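Putative uncharacterized protein (Bacteroides thetaiotaomicron, PDB 2RB5) is probably a magnesium-dependent phosphatase of the haloacid dehalogenase superfamily. Local coordinates at residues F6-G11 with F209-N214. Numbering follows the deposited sequence.
Sequences FFDIDG and FGDGGN. With MG (magnesium ion), chain B; WO6 (trioxido(oxo)tungsten), chain C.
Phe-7 sets CE2 over one face of the Phe-209 ring, 3.4 Å from CD1 of Phe-209, in an offset stack with planes 18° apart. Both rings have CG anti to their own carbonyl carbon, which keeps them side by side and pointing the same way, against Ile-251 and Met-255 of helix 250-258. Parallel strands 4-7 and 206-210 are joined by a bent hydrogen bond from Phe-209 N to Phe-6 O and, just past the end of strand 4-7, by a nearly straight one from Asp-8 N to Phe-209 O (170°). Beyond the strand ends both loops meet at the magnesium ion; Asp-8 and Asp-10, with Thr-12, match the DxDx(T/V) pattern of the haloacid dehalogenase fold. The ion is six-coordinate: Asp-8 OD1, the backbone O of Asp-10, Asp-211 OD1, tungstate O2 and two waters all lie 2.1 Å from it. Asp-8 OD1 and Asp-211 OD1, two acceptors 2.8 Å apart, are drawn together by the shared cation; Thr-12 OG1 also hydrogen-bonds Asp-8 OD1. One metal-bound water donates to Asp-211 OD2, the other to Asn-214 OD1, bracing the inner shell from segment 209-214. The extended chi1 of Asp-8 (176°) helps bring its carboxylate between the metals, where OD2 binds tungsten at 2.3 Å. OD2 and O1 are apical and O2, O3 and O4 equatorial, resembling the five-coordinate phosphorus expected for in-line attack by this family's aspartate nucleophile. Ile-9 N and Asp-10 N both donate to tungstate O3, while Asn-214 ND2 reaches O4 at 3.0 Å. The Asp-10 carboxylate forms a salt bridge through OD2 with Arg-45.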
loop_
_atom_site.group_PDB
_atom_site.type_symbol
_atom_site.label_atom_id
_atom_site.label_comp_id
_atom_site.label_asym_id
_atom_site.label_seq_id
_atom_site.Cartn_x
_atom_site.Cartn_y
_atom_site.Cartn_z
ATOM N N PHE A 6 2.037 11.847 -1.795
ATOM C CA PHE A 6 1.611 10.522 -1.377
ATOM C C PHE A 6 2.530 9.477 -1.965
ATOM O O PHE A 6 2.582 9.338 -3.206
ATOM C CB PHE A 6 0.165 10.235 -1.854
ATOM C CG PHE A 6 -0.819 11.161 -1.175
ATOM C CD1 PHE A 6 -1.183 12.379 -1.737
ATOM C CD2 PHE A 6 -1.346 10.825 0.065
ATOM C CE1 PHE A 6 -2.062 13.224 -1.063
ATOM C CE2 PHE A 6 -2.216 11.660 0.725
ATOM C CZ PHE A 6 -2.583 12.872 0.152
ATOM N N PHE A 7 3.234 8.756 -1.123
ATOM C CA PHE A 7 4.229 7.792 -1.561
ATOM C C PHE A 7 3.833 6.367 -1.209
ATOM O O PHE A 7 3.695 6.024 -0.038
ATOM C CB PHE A 7 5.575 8.036 -0.886
ATOM C CG PHE A 7 6.229 9.339 -1.255
ATOM C CD1 PHE A 7 6.126 10.453 -0.428
ATOM C CD2 PHE A 7 6.975 9.463 -2.418
ATOM C CE1 PHE A 7 6.721 11.649 -0.774
ATOM C CE2 PHE A 7 7.568 10.659 -2.755
ATOM C CZ PHE A 7 7.442 11.756 -1.942
ATOM N N ASP A 8 3.741 5.511 -2.240
ATOM C CA ASP A 8 3.834 4.071 -2.006
ATOM C C ASP A 8 5.198 3.764 -1.353
ATOM O O ASP A 8 6.163 4.516 -1.511
ATOM C CB ASP A 8 3.671 3.375 -3.341
ATOM C CG ASP A 8 3.844 1.878 -3.272
ATOM O OD1 ASP A 8 4.689 1.347 -4.018
ATOM O OD2 ASP A 8 3.103 1.276 -2.447
ATOM N N ILE A 9 5.255 2.623 -0.656
ATOM C CA ILE A 9 6.522 2.195 -0.063
ATOM C C ILE A 9 7.293 1.288 -1.016
ATOM O O ILE A 9 8.351 1.672 -1.562
ATOM C CB ILE A 9 6.365 1.501 1.307
ATOM C CG1 ILE A 9 5.630 2.393 2.317
ATOM C CG2 ILE A 9 7.729 1.112 1.820
ATOM C CD1 ILE A 9 5.252 1.656 3.593
ATOM N N ASP A 10 6.839 0.075 -1.229
ATOM C CA ASP A 10 7.656 -0.953 -1.892
ATOM C C ASP A 10 7.752 -0.687 -3.374
ATOM O O ASP A 10 6.782 -0.585 -4.099
ATOM C CB ASP A 10 7.044 -2.311 -1.630
ATOM C CG ASP A 10 7.014 -2.594 -0.145
ATOM O OD1 ASP A 10 8.075 -2.834 0.443
ATOM O OD2 ASP A 10 5.885 -2.498 0.460
ATOM N N GLY A 11 9.020 -0.530 -3.831
ATOM C CA GLY A 11 9.275 -0.197 -5.219
ATOM C C GLY A 11 9.204 1.288 -5.540
ATOM O O GLY A 11 9.440 1.668 -6.690
ATOM N N PHE A 209 2.959 8.997 -6.040
ATOM C CA PHE A 209 4.118 8.268 -6.540
ATOM C C PHE A 209 3.912 6.777 -6.328
ATOM O O PHE A 209 3.610 6.360 -5.202
ATOM C CB PHE A 209 5.405 8.662 -5.793
ATOM C CG PHE A 209 5.753 10.126 -5.839
ATOM C CD1 PHE A 209 5.078 11.049 -5.021
ATOM C CD2 PHE A 209 6.747 10.578 -6.667
ATOM C CE1 PHE A 209 5.447 12.365 -5.042
ATOM C CE2 PHE A 209 7.129 11.935 -6.651
ATOM C CZ PHE A 209 6.469 12.841 -5.840
ATOM N N GLY A 210 4.059 5.981 -7.370
ATOM C CA GLY A 210 3.867 4.550 -7.232
ATOM C C GLY A 210 4.500 3.753 -8.336
ATOM O O GLY A 210 4.909 4.275 -9.374
ATOM N N ASP A 211 4.547 2.441 -8.097
ATOM C CA ASP A 211 5.135 1.468 -8.996
ATOM C C ASP A 211 4.199 0.310 -9.352
ATOM O O ASP A 211 4.609 -0.473 -10.212
ATOM C CB ASP A 211 6.421 0.853 -8.457
ATOM C CG ASP A 211 6.153 -0.134 -7.346
ATOM O OD1 ASP A 211 5.342 0.221 -6.452
ATOM O OD2 ASP A 211 6.677 -1.273 -7.386
ATOM N N GLY A 212 3.085 0.181 -8.710
ATOM C CA GLY A 212 2.316 -1.084 -8.760
ATOM C C GLY A 212 0.883 -0.904 -9.165
ATOM O O GLY A 212 0.296 0.188 -9.203
ATOM N N GLY A 213 0.222 -2.051 -9.437
ATOM C CA GLY A 213 -1.170 -2.014 -9.826
ATOM C C GLY A 213 -2.071 -1.409 -8.768
ATOM O O GLY A 213 -3.082 -0.735 -9.129
ATOM N N ASN A 214 -1.755 -1.569 -7.500
ATOM C CA ASN A 214 -2.537 -0.973 -6.409
ATOM C C ASN A 214 -2.305 0.525 -6.239
ATOM O O ASN A 214 -2.936 1.119 -5.389
ATOM C CB ASN A 214 -2.343 -1.721 -5.079
ATOM C CG ASN A 214 -1.002 -1.483 -4.436
ATOM O OD1 ASN A 214 0.007 -1.238 -5.137
ATOM N ND2 ASN A 214 -0.960 -1.578 -3.091
HETATM MG MG MG B . 4.780 -0.620 -4.662
HETATM W W WO6 C . 3.156 -0.761 -1.410
HETATM O O1 WO6 C . 3.203 -2.286 -0.420
HETATM O O2 WO6 C . 4.112 -1.221 -2.784
HETATM O O3 WO6 C . 3.889 0.156 -0.207
HETATM O O4 WO6 C . 1.481 -0.808 -1.530
HETATM O O HOH W 1 5.135 -2.498 -5.432
HETATM O O HOH W 2 2.782 -0.528 -5.313
#